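Local coordinates for protein abietadiene synthase, chloroplastic (Abies grandis, PDB 3S9V) that is a largely helical plastid enzyme of the terpene synthase family in grand fir, with a metal-binding terpene synthase domain, at residues L547-L550 and K551-T554; V557-D561 and L562-D566; Q567-Q570 and Q571-I574; K607-L610 and E611-K615. One frame throughout, in Å; residues are numbered along the deposited sequence.

Contact 1 of 4, residues L547-L550 and K551-T554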
loop_
_atom_site.group_PDB
_atom_site.type_symbol
_atom_site.label_atom_id
_atom_site.label_comp_id
_atom_site.label_asym_id
_atom_site.label_seq_id
_atom_site.Cartn_x
_atom_site.Cartn_y
_atom_site.Cartn_z
ATOM N N LEU A 547 -2.842 -46.224 -18.014
ATOM C CA LEU A 547 -2.859 -46.152 -16.559
ATOM C C LEU A 547 -1.887 -47.173 -15.976
ATOM O O LEU A 547 -1.280 -46.946 -14.927
ATOM C CB LEU A 547 -4.266 -46.427 -16.043
ATOM C CG LEU A 547 -5.306 -45.358 -16.378
ATOM C CD1 LEU A 547 -6.708 -45.898 -16.137
ATOM C CD2 LEU A 547 -5.045 -44.122 -15.528
ATOM N N ASP A 548 -1.744 -48.300 -16.664
ATOM C CA ASP A 548 -0.840 -49.347 -16.217
ATOM C C ASP A 548 0.587 -48.800 -16.179
ATOM O O ASP A 548 1.358 -49.118 -15.273
ATOM C CB ASP A 548 -0.931 -50.549 -17.161
ATOM C CG ASP A 548 -2.235 -51.326 -17.002
ATOM O OD1 ASP A 548 -2.736 -51.876 -18.009
ATOM O OD2 ASP A 548 -2.751 -51.398 -15.864
ATOM N N ASP A 549 0.925 -47.972 -17.165
ATOM C CA ASP A 549 2.249 -47.364 -17.240
ATOM C C ASP A 549 2.458 -46.353 -16.106
ATOM O O ASP A 549 3.507 -46.348 -15.446
ATOM C CB ASP A 549 2.447 -46.666 -18.593
ATOM C CG ASP A 549 2.745 -47.642 -19.723
ATOM O OD1 ASP A 549 2.981 -48.839 -19.440
ATOM O OD2 ASP A 549 2.755 -47.208 -20.897
ATOM N N LEU A 550 1.460 -45.498 -15.892
ATOM C CA LEU A 550 1.527 -44.492 -14.837
ATOM C C LEU A 550 1.759 -45.171 -13.496
ATOM O O LEU A 550 2.455 -44.638 -12.624
ATOM C CB LEU A 550 0.225 -43.678 -14.783
ATOM C CG LEU A 550 -0.070 -42.806 -16.006
ATOM C CD1 LEU A 550 -1.358 -42.031 -15.785
ATOM C CD2 LEU A 550 1.083 -41.850 -16.241
ATOM N N LYS A 551 1.172 -46.354 -13.338
ATOM C CA LYS A 551 1.312 -47.110 -12.107
ATOM C C LYS A 551 2.772 -47.481 -11.814
ATOM O O LYS A 551 3.157 -47.651 -10.654
ATOM C CB LYS A 551 0.461 -48.372 -12.165
ATOM C CG LYS A 551 0.420 -49.105 -10.846
ATOM C CD LYS A 551 -0.251 -50.456 -10.959
ATOM C CE LYS A 551 -0.074 -51.226 -9.662
ATOM N NZ LYS A 551 1.368 -51.313 -9.277
ATOM N N LEU A 552 3.582 -47.612 -12.860
ATOM C CA LEU A 552 4.988 -47.938 -12.670
ATOM C C LEU A 552 5.676 -46.735 -12.040
ATOM O O LEU A 552 6.520 -46.888 -11.158
ATOM C CB LEU A 552 5.661 -48.263 -14.006
ATOM C CG LEU A 552 5.117 -49.439 -14.818
ATOM C CD1 LEU A 552 5.810 -49.457 -16.174
ATOM C CD2 LEU A 552 5.340 -50.750 -14.076
ATOM N N PHE A 553 5.313 -45.537 -12.490
ATOM C CA PHE A 553 5.908 -44.324 -11.940
ATOM C C PHE A 553 5.523 -44.194 -10.465
ATOM O O PHE A 553 6.381 -44.004 -9.598
ATOM C CB PHE A 553 5.438 -43.093 -12.728
ATOM C CG PHE A 553 6.301 -41.866 -12.518
ATOM C CD1 PHE A 553 6.169 -41.082 -11.372
ATOM C CD2 PHE A 553 7.261 -41.505 -13.468
ATOM C CE1 PHE A 553 6.977 -39.959 -11.176
ATOM C CE2 PHE A 553 8.075 -40.384 -13.280
ATOM C CZ PHE A 553 7.931 -39.612 -12.132
ATOM N N THR A 554 4.231 -44.310 -10.182
ATOM C CA THR A 554 3.742 -44.204 -8.810
ATOM C C THR A 554 4.421 -45.236 -7.909
ATOM O O THR A 554 4.832 -44.922 -6.781
ATOM C CB THR A 554 2.209 -44.401 -8.752
ATOM O OG1 THR A 554 1.580 -43.450 -9.616
ATOM C CG2 THR A 554 1.691 -44.194 -7.343
#
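Leu547 and Lys551 are joined by a backbone bond in the first turns of helix 547-559, Lys551 N donating to Leu547 O at 3.0 Å. The next bond is shorter in span: Leu552 N reaches Asp549 O at 2.9 Å, three residues back, and comes from 59° above the plane of that carbonyl. A full helical bond returns with Thr554 N and Leu550 O, 3.0 Å apart and nearly straight at 171°. Leu550 O also has the hydroxyl of Thr554 beside it, the 3.4 Å from OG1 marking at most a weak bond, and the strongest polar partner of that hydroxyl is Tyr541 OH on helix 521-541. Ser546 OG, just ahead of the helix, bonds to Asp549 N.

The remaining contacts are van der Waals ones, side-chain roots against carbonyl oxygens of the preceding turn. Leu552 CB sits 3.2 Å from Asp549 O, and Lys551 CB is 3.3 Å from Asp548 O. Phe553 sets CG opposite the backbone N (chi1 -162°), carrying its ring away from that turn; it packs on helix 521-541 and meets Phe576 of helix 570-594 edge-to-face.

Chemically, the backbone carries the turn, and acidic Asp548 and Asp549 probably interact favourably with the helix dipole.

Contact 2 of 4, residues V557-D561 and L562-D566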
loop_
_atom_site.group_PDB
_atom_site.type_symbol
_atom_site.label_atom_id
_atom_site.label_comp_id
_atom_site.label_asym_id
_atom_site.label_seq_id
_atom_site.Cartn_x
_atom_site.Cartn_y
_atom_site.Cartn_z
ATOM N N VAL A 557 8.134 -44.443 -7.158
ATOM C CA VAL A 557 8.253 -43.438 -6.110
ATOM C C VAL A 557 8.024 -44.062 -4.730
ATOM O O VAL A 557 8.676 -43.686 -3.756
ATOM C CB VAL A 557 7.238 -42.291 -6.332
ATOM C CG1 VAL A 557 7.371 -41.255 -5.242
ATOM C CG2 VAL A 557 7.468 -41.653 -7.689
ATOM N N LYS A 558 7.111 -45.026 -4.651
ATOM C CA LYS A 558 6.821 -45.684 -3.385
ATOM C C LYS A 558 7.993 -46.516 -2.838
ATOM O O LYS A 558 8.337 -46.416 -1.655
ATOM C CB LYS A 558 5.598 -46.588 -3.525
ATOM C CG LYS A 558 5.225 -47.283 -2.225
ATOM C CD LYS A 558 4.253 -48.434 -2.435
ATOM C CE LYS A 558 3.954 -49.131 -1.113
ATOM N NZ LYS A 558 3.123 -50.349 -1.296
ATOM N N ARG A 559 8.591 -47.352 -3.683
ATOM C CA ARG A 559 9.710 -48.175 -3.228
ATOM C C ARG A 559 11.032 -47.401 -3.329
ATOM O O ARG A 559 12.032 -47.772 -2.719
ATOM C CB ARG A 559 9.776 -49.475 -4.040
ATOM C CG ARG A 559 9.822 -49.273 -5.532
ATOM C CD ARG A 559 10.012 -50.583 -6.285
ATOM N NE ARG A 559 8.820 -51.428 -6.306
ATOM C CZ ARG A 559 8.692 -52.508 -7.076
ATOM N NH1 ARG A 559 9.683 -52.867 -7.882
ATOM N NH2 ARG A 559 7.576 -53.226 -7.049
ATOM N N TRP A 560 11.002 -46.313 -4.092
ATOM C CA TRP A 560 12.149 -45.434 -4.309
ATOM C C TRP A 560 13.441 -46.124 -4.761
ATOM O O TRP A 560 14.459 -46.075 -4.068
ATOM C CB TRP A 560 12.411 -44.585 -3.053
ATOM C CG TRP A 560 13.283 -43.386 -3.309
ATOM C CD1 TRP A 560 14.620 -43.274 -3.058
ATOM C CD2 TRP A 560 12.896 -42.168 -3.958
ATOM N NE1 TRP A 560 15.091 -42.069 -3.515
ATOM C CE2 TRP A 560 14.054 -41.369 -4.072
ATOM C CE3 TRP A 560 11.683 -41.677 -4.456
ATOM C CZ2 TRP A 560 14.038 -40.106 -4.665
ATOM C CZ3 TRP A 560 11.665 -40.419 -5.046
ATOM C CH2 TRP A 560 12.838 -39.649 -5.145
ATOM N N ASP A 561 13.384 -46.767 -5.927
ATOM C CA ASP A 561 14.542 -47.434 -6.520
ATOM C C ASP A 561 14.372 -47.430 -8.033
ATOM O O ASP A 561 13.456 -46.787 -8.553
ATOM C CB ASP A 561 14.699 -48.876 -6.010
ATOM C CG ASP A 561 13.520 -49.765 -6.367
ATOM O OD1 ASP A 561 13.011 -49.671 -7.505
ATOM O OD2 ASP A 561 13.114 -50.576 -5.508
ATOM N N LEU A 562 15.247 -48.141 -8.739
ATOM C CA LEU A 562 15.179 -48.202 -10.193
ATOM C C LEU A 562 14.818 -49.603 -10.672
ATOM O O LEU A 562 15.220 -50.018 -11.753
ATOM C CB LEU A 562 16.526 -47.785 -10.795
ATOM C CG LEU A 562 17.061 -46.417 -10.366
ATOM C CD1 LEU A 562 18.407 -46.159 -11.023
ATOM C CD2 LEU A 562 16.072 -45.332 -10.751
ATOM N N SER A 563 14.044 -50.326 -9.871
ATOM C CA SER A 563 13.648 -51.690 -10.214
ATOM C C SER A 563 12.541 -51.810 -11.259
ATOM O O SER A 563 12.189 -52.924 -11.652
ATOM C CB SER A 563 13.199 -52.428 -8.958
ATOM O OG SER A 563 12.059 -51.794 -8.404
ATOM N N LEU A 564 11.986 -50.687 -11.704
ATOM C CA LEU A 564 10.906 -50.726 -12.690
ATOM C C LEU A 564 11.204 -49.917 -13.945
ATOM O O LEU A 564 10.411 -49.905 -14.883
ATOM C CB LEU A 564 9.595 -50.234 -12.060
ATOM C CG LEU A 564 9.115 -51.019 -10.842
ATOM C CD1 LEU A 564 7.809 -50.454 -10.346
ATOM C CD2 LEU A 564 8.950 -52.484 -11.210
ATOM N N VAL A 565 12.351 -49.253 -13.957
ATOM C CA VAL A 565 12.762 -48.430 -15.089
ATOM C C VAL A 565 12.774 -49.182 -16.426
ATOM O O VAL A 565 12.565 -48.589 -17.487
ATOM C CB VAL A 565 14.164 -47.826 -14.824
ATOM C CG1 VAL A 565 14.740 -47.229 -16.092
ATOM C CG2 VAL A 565 14.062 -46.756 -13.752
ATOM N N ASP A 566 13.011 -50.488 -16.371
ATOM C CA ASP A 566 13.055 -51.308 -17.580
ATOM C C ASP A 566 11.665 -51.586 -18.157
ATOM O O ASP A 566 11.535 -51.901 -19.338
ATOM C CB ASP A 566 13.775 -52.632 -17.289
ATOM C CG ASP A 566 15.278 -52.455 -17.115
ATOM O OD1 ASP A 566 15.913 -53.335 -16.492
ATOM O OD2 ASP A 566 15.827 -51.443 -17.611
HETATM O O HOH W 1 12.135 -47.885 -11.090
#
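An Asx turn just beyond the C-terminal end of helix 547-559 is the motif here: Asp561 OD1 accepts the backbone N-H of Ser563 at 2.7 Å. The donor arrives from above the carboxylate plane, 46° out of it, along a nearly straight path. The same oxygen takes the hydroxyl of Ser563, although the 2.5 Å between OG and OD1 is so short that its exact value is doubtful.

Ser563 OG passes the chain of bonds on to the helix. Arg559 NH1 donates to it at 2.7 Å, with the hydroxyl lying in the guanidinium plane. This placement depends on the serine torsion, which sets OG between the backbone N and the carbonyl carbon (chi1 63°), within reach of both the acid and the arginine. One face of the guanidinium is covered by Leu564, whose CD1 lies 3.9 Å above its plane, while NH2 is paired with Glu555. A water closes the turn on the backbone, donating to Asp561 O at 3.1 Å and accepting from Leu564 N at 2.9 Å.

Chain reversal begins at Trp560, the first residue to leave the helix, with positive phi. Its ring packs against helices 570-594 and 599-621, bonding through NE1 to Asn584, while Leu564 folds back over Glu555 and Ser556 of helix 547-559.

Contact 3 of 4, residues Q567-Q570 and Q571-I574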
loop_
_atom_site.group_PDB
_atom_site.type_symbol
_atom_site.label_atom_id
_atom_site.label_comp_id
_atom_site.label_asym_id
_atom_site.label_seq_id
_atom_site.Cartn_x
_atom_site.Cartn_y
_atom_site.Cartn_z
ATOM N N GLN A 567 10.633 -51.469 -17.327
ATOM C CA GLN A 567 9.265 -51.705 -17.786
ATOM C C GLN A 567 8.605 -50.396 -18.196
ATOM O O GLN A 567 7.411 -50.365 -18.471
ATOM C CB GLN A 567 8.431 -52.347 -16.674
ATOM C CG GLN A 567 8.997 -53.649 -16.145
ATOM C CD GLN A 567 8.216 -54.196 -14.968
ATOM O OE1 GLN A 567 7.001 -54.375 -15.043
ATOM N NE2 GLN A 567 8.915 -54.470 -13.872
ATOM N N MET A 568 9.388 -49.322 -18.245
ATOM C CA MET A 568 8.868 -48.001 -18.578
ATOM C C MET A 568 9.028 -47.542 -20.014
ATOM O O MET A 568 10.036 -47.819 -20.664
ATOM C CB MET A 568 9.519 -46.935 -17.688
ATOM C CG MET A 568 9.023 -46.875 -16.257
ATOM S SD MET A 568 9.809 -45.537 -15.297
ATOM C CE MET A 568 9.323 -46.059 -13.633
ATOM N N PRO A 569 8.025 -46.810 -20.523
ATOM C CA PRO A 569 8.063 -46.291 -21.888
ATOM C C PRO A 569 9.307 -45.410 -21.976
ATOM O O PRO A 569 9.853 -44.996 -20.947
ATOM C CB PRO A 569 6.787 -45.458 -21.977
ATOM C CG PRO A 569 5.854 -46.166 -21.051
ATOM C CD PRO A 569 6.736 -46.504 -19.876
ATOM N N GLN A 570 9.742 -45.119 -23.196
ATOM C CA GLN A 570 10.919 -44.289 -23.422
ATOM C C GLN A 570 10.893 -43.015 -22.584
ATOM O O GLN A 570 11.703 -42.841 -21.674
ATOM C CB GLN A 570 11.017 -43.919 -24.906
ATOM C CG GLN A 570 12.130 -42.937 -25.231
ATOM C CD GLN A 570 13.509 -43.488 -24.913
ATOM O OE1 GLN A 570 14.508 -42.771 -24.995
ATOM N NE2 GLN A 570 13.571 -44.768 -24.553
ATOM N N GLN A 571 9.955 -42.133 -22.908
ATOM C CA GLN A 571 9.791 -40.858 -22.223
ATOM C C GLN A 571 9.640 -40.943 -20.700
ATOM O O GLN A 571 10.260 -40.164 -19.968
ATOM C CB GLN A 571 8.585 -40.120 -22.810
ATOM C CG GLN A 571 8.754 -39.739 -24.267
ATOM C CD GLN A 571 9.797 -38.663 -24.455
ATOM O OE1 GLN A 571 9.583 -37.505 -24.090
ATOM N NE2 GLN A 571 10.941 -39.037 -25.017
ATOM N N MET A 572 8.823 -41.876 -20.222
ATOM C CA MET A 572 8.602 -42.014 -18.787
ATOM C C MET A 572 9.901 -42.338 -18.039
ATOM O O MET A 572 10.181 -41.768 -16.983
ATOM C CB MET A 572 7.545 -43.100 -18.516
ATOM C CG MET A 572 7.083 -43.188 -17.065
ATOM S SD MET A 572 5.705 -44.330 -16.746
ATOM C CE MET A 572 6.309 -45.133 -15.317
ATOM N N LYS A 573 10.693 -43.242 -18.603
ATOM C CA LYS A 573 11.954 -43.668 -18.001
ATOM C C LYS A 573 12.854 -42.481 -17.722
ATOM O O LYS A 573 13.379 -42.327 -16.621
ATOM C CB LYS A 573 12.668 -44.643 -18.939
ATOM C CG LYS A 573 14.014 -45.141 -18.451
ATOM C CD LYS A 573 14.610 -46.102 -19.472
ATOM C CE LYS A 573 16.030 -46.511 -19.117
ATOM N NZ LYS A 573 16.623 -47.379 -20.174
ATOM N N ILE A 574 13.033 -41.651 -18.742
ATOM C CA ILE A 574 13.856 -40.459 -18.641
ATOM C C ILE A 574 13.286 -39.558 -17.547
ATOM O O ILE A 574 14.006 -39.124 -16.642
ATOM C CB ILE A 574 13.857 -39.692 -19.989
ATOM C CG1 ILE A 574 14.611 -40.499 -21.048
ATOM C CG2 ILE A 574 14.471 -38.314 -19.815
ATOM C CD1 ILE A 574 14.532 -39.886 -22.435
#
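Pro569 and Lys573 are joined by the first firm backbone bond at the start of helix 570-594: Lys573 N donates to Pro569 O at 3.0 Å, almost straight at 163°. Pro569 holds the N-cap position, where its saturated ring offers no side-chain acceptor to the first helical N-H groups, so its share in the polar bonding runs through the carbonyl. One residue on, Ile574 N is satisfied more loosely, by a weak bond of 3.4 Å to Gln570 O.

The two neighbouring glutamines use their amides differently. Gln571 OE1 is taken by the backbone N of Asn498 in a nearby loop. Gln570 bends at its second torsion (chi2 62°), which brings OE1 to 3.9 Å from Ile574 CD1, a van der Waals approach to an apolar methyl.

Behind these bonds the methionines pack. Met568 and Met572 cross at about a right angle, and Met572 CE is modelled 3.4 Å from Met568 CG, though the placing of this methyl is doubtful. Met572 CE also lies 3.5 Å from Met568 SD. The ring of Pro569 adds to this, CD standing 3.8 Å from Met572 CB.

Met568 rests on Ser556, Pro569 on Asp549, and Met572 on Leu552 and Phe553, all of helix 547-559, while Ile574 turns to the loop residues Asp496 and Leu497.

Contact 4 of 4, residues K607-L610 and E611-K615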
loop_
_atom_site.group_PDB
_atom_site.type_symbol
_atom_site.label_atom_id
_atom_site.label_comp_id
_atom_site.label_asym_id
_atom_site.label_seq_id
_atom_site.Cartn_x
_atom_site.Cartn_y
_atom_site.Cartn_z
ATOM N N LYS A 607 3.565 -38.968 -2.716
ATOM C CA LYS A 607 2.594 -40.059 -2.711
ATOM C C LYS A 607 1.193 -39.495 -2.919
ATOM O O LYS A 607 0.466 -39.937 -3.800
ATOM C CB LYS A 607 2.650 -40.817 -1.380
ATOM C CG LYS A 607 1.512 -41.815 -1.166
ATOM C CD LYS A 607 1.570 -42.420 0.229
ATOM C CE LYS A 607 0.338 -43.265 0.538
ATOM N NZ LYS A 607 0.168 -44.389 -0.427
ATOM N N VAL A 608 0.827 -38.502 -2.112
ATOM C CA VAL A 608 -0.496 -37.894 -2.203
ATOM C C VAL A 608 -0.700 -37.141 -3.513
ATOM O O VAL A 608 -1.795 -37.146 -4.076
ATOM C CB VAL A 608 -0.745 -36.943 -1.003
ATOM C CG1 VAL A 608 -2.102 -36.250 -1.137
ATOM C CG2 VAL A 608 -0.693 -37.748 0.301
ATOM N N GLN A 609 0.360 -36.508 -4.003
ATOM C CA GLN A 609 0.289 -35.757 -5.251
ATOM C C GLN A 609 0.020 -36.683 -6.443
ATOM O O GLN A 609 -0.848 -36.403 -7.282
ATOM C CB GLN A 609 1.595 -35.005 -5.493
ATOM C CG GLN A 609 1.548 -34.078 -6.696
ATOM C CD GLN A 609 0.514 -32.985 -6.513
ATOM O OE1 GLN A 609 0.570 -32.230 -5.544
ATOM N NE2 GLN A 609 -0.437 -32.896 -7.438
ATOM N N LEU A 610 0.769 -37.780 -6.516
ATOM C CA LEU A 610 0.610 -38.724 -7.616
ATOM C C LEU A 610 -0.764 -39.384 -7.544
ATOM O O LEU A 610 -1.397 -39.640 -8.572
ATOM C CB LEU A 610 1.729 -39.770 -7.589
ATOM C CG LEU A 610 3.146 -39.179 -7.683
ATOM C CD1 LEU A 610 4.150 -40.296 -7.778
ATOM C CD2 LEU A 610 3.266 -38.278 -8.889
ATOM N N GLU A 611 -1.227 -39.648 -6.325
ATOM C CA GLU A 611 -2.539 -40.238 -6.145
ATOM C C GLU A 611 -3.590 -39.278 -6.697
ATOM O O GLU A 611 -4.545 -39.712 -7.334
ATOM C CB GLU A 611 -2.793 -40.539 -4.665
ATOM C CG GLU A 611 -2.499 -41.985 -4.301
ATOM C CD GLU A 611 -2.180 -42.187 -2.829
ATOM O OE1 GLU A 611 -2.862 -41.582 -1.970
ATOM O OE2 GLU A 611 -1.247 -42.970 -2.532
ATOM N N ALA A 612 -3.408 -37.977 -6.476
ATOM C CA ALA A 612 -4.364 -37.005 -7.002
ATOM C C ALA A 612 -4.329 -37.014 -8.541
ATOM O O ALA A 612 -5.372 -36.947 -9.191
ATOM C CB ALA A 612 -4.053 -35.603 -6.467
ATOM N N TYR A 613 -3.131 -37.089 -9.121
ATOM C CA TYR A 613 -3.001 -37.134 -10.581
ATOM C C TYR A 613 -3.661 -38.403 -11.102
ATOM O O TYR A 613 -4.314 -38.401 -12.142
ATOM C CB TYR A 613 -1.533 -37.151 -11.022
ATOM C CG TYR A 613 -0.774 -35.863 -10.823
ATOM C CD1 TYR A 613 -1.395 -34.622 -11.002
ATOM C CD2 TYR A 613 0.583 -35.881 -10.500
ATOM C CE1 TYR A 613 -0.679 -33.431 -10.864
ATOM C CE2 TYR A 613 1.309 -34.694 -10.362
ATOM C CZ TYR A 613 0.674 -33.479 -10.545
ATOM O OH TYR A 613 1.392 -32.314 -10.416
ATOM N N THR A 614 -3.472 -39.491 -10.367
ATOM C CA THR A 614 -4.032 -40.776 -10.744
ATOM C C THR A 614 -5.558 -40.778 -10.776
ATOM O O THR A 614 -6.156 -41.389 -11.659
ATOM C CB THR A 614 -3.539 -41.883 -9.793
ATOM O OG1 THR A 614 -2.117 -42.012 -9.919
ATOM C CG2 THR A 614 -4.194 -43.219 -10.130
ATOM N N LYS A 615 -6.193 -40.096 -9.825
ATOM C CA LYS A 615 -7.648 -40.065 -9.804
ATOM C C LYS A 615 -8.174 -39.303 -11.018
ATOM O O LYS A 615 -9.176 -39.700 -11.606
ATOM C CB LYS A 615 -8.172 -39.423 -8.511
ATOM C CG LYS A 615 -9.661 -39.681 -8.265
ATOM C CD LYS A 615 -10.186 -38.989 -7.014
ATOM C CE LYS A 615 -9.581 -39.551 -5.731
ATOM N NZ LYS A 615 -10.074 -40.917 -5.403
HETATM O O HOH W 2 0.702 -42.518 -4.806
#
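Regular backbone bonds, each spanning four residues, connect Lys607 through Leu610 with Glu611 through Thr614, the Thr614 N to Leu610 O bond being the shortest of them at 2.7 Å. The same span is repeated by a salt bridge, Lys607 NZ meeting Glu611 OE2 at 2.9 Å on the syn lone pair of that oxygen. Lys607 runs out extended and turns only at its last torsion (chi4 59°), bringing the ammonium to the carboxylate. A water donates to this OE2 and also to Lys607 O, at 2.8 Å, tying charge and backbone together.

These are the one-turn pairings of an alpha helix, and helix 599-621 is one member of the helical bundle that forms the metal-binding domain of terpene synthases. Helices 521-541 and 547-559 touch it through Leu610 and Thr614, while helix 628-638 packs on Val608 and Ala612.

Toward the interior, Gln609 brings NE2 over one face of the Tyr613 ring, 3.3 Å above its plane and offset toward the rim, with the amide turned 51° against the ring. Both ends of that amide are held from outside, OE1 by Thr643 OG1 and NE2 by Val637 O, which fixes its rotation. Leu610 reaches the same ring at its edge, CD2 lying 3.9 Å from Tyr613 CD2. Thr614 OG1 bonds to Leu610 O at 2.8 Å from above the carbonyl plane, so this oxygen is gripped by the hydroxyl and the backbone N-H of Thr614.

How the contacts relate
Followed from the N terminus, the four contacts stand in series; none nests in or crosses another. Their segments are consecutive, so none encloses a long loop and each closes only a local turn. Contact 1 forms the first turns of helix 547-559. Contact 2 ends that helix and turns the chain into the loop leading to contact 3, where helix 570-594 starts. The reversal brings contact 3 back against contact 1, and Val565 of contact 2 lies on Lys573 of contact 3. Contact 4, within helix 599-621, approaches from another flank: Leu610 touches Phe553, Thr554 and Val557. Contacts 3 and 4 do not touch, their nearest atoms being about 9 Å apart; both pack on helix 547-559.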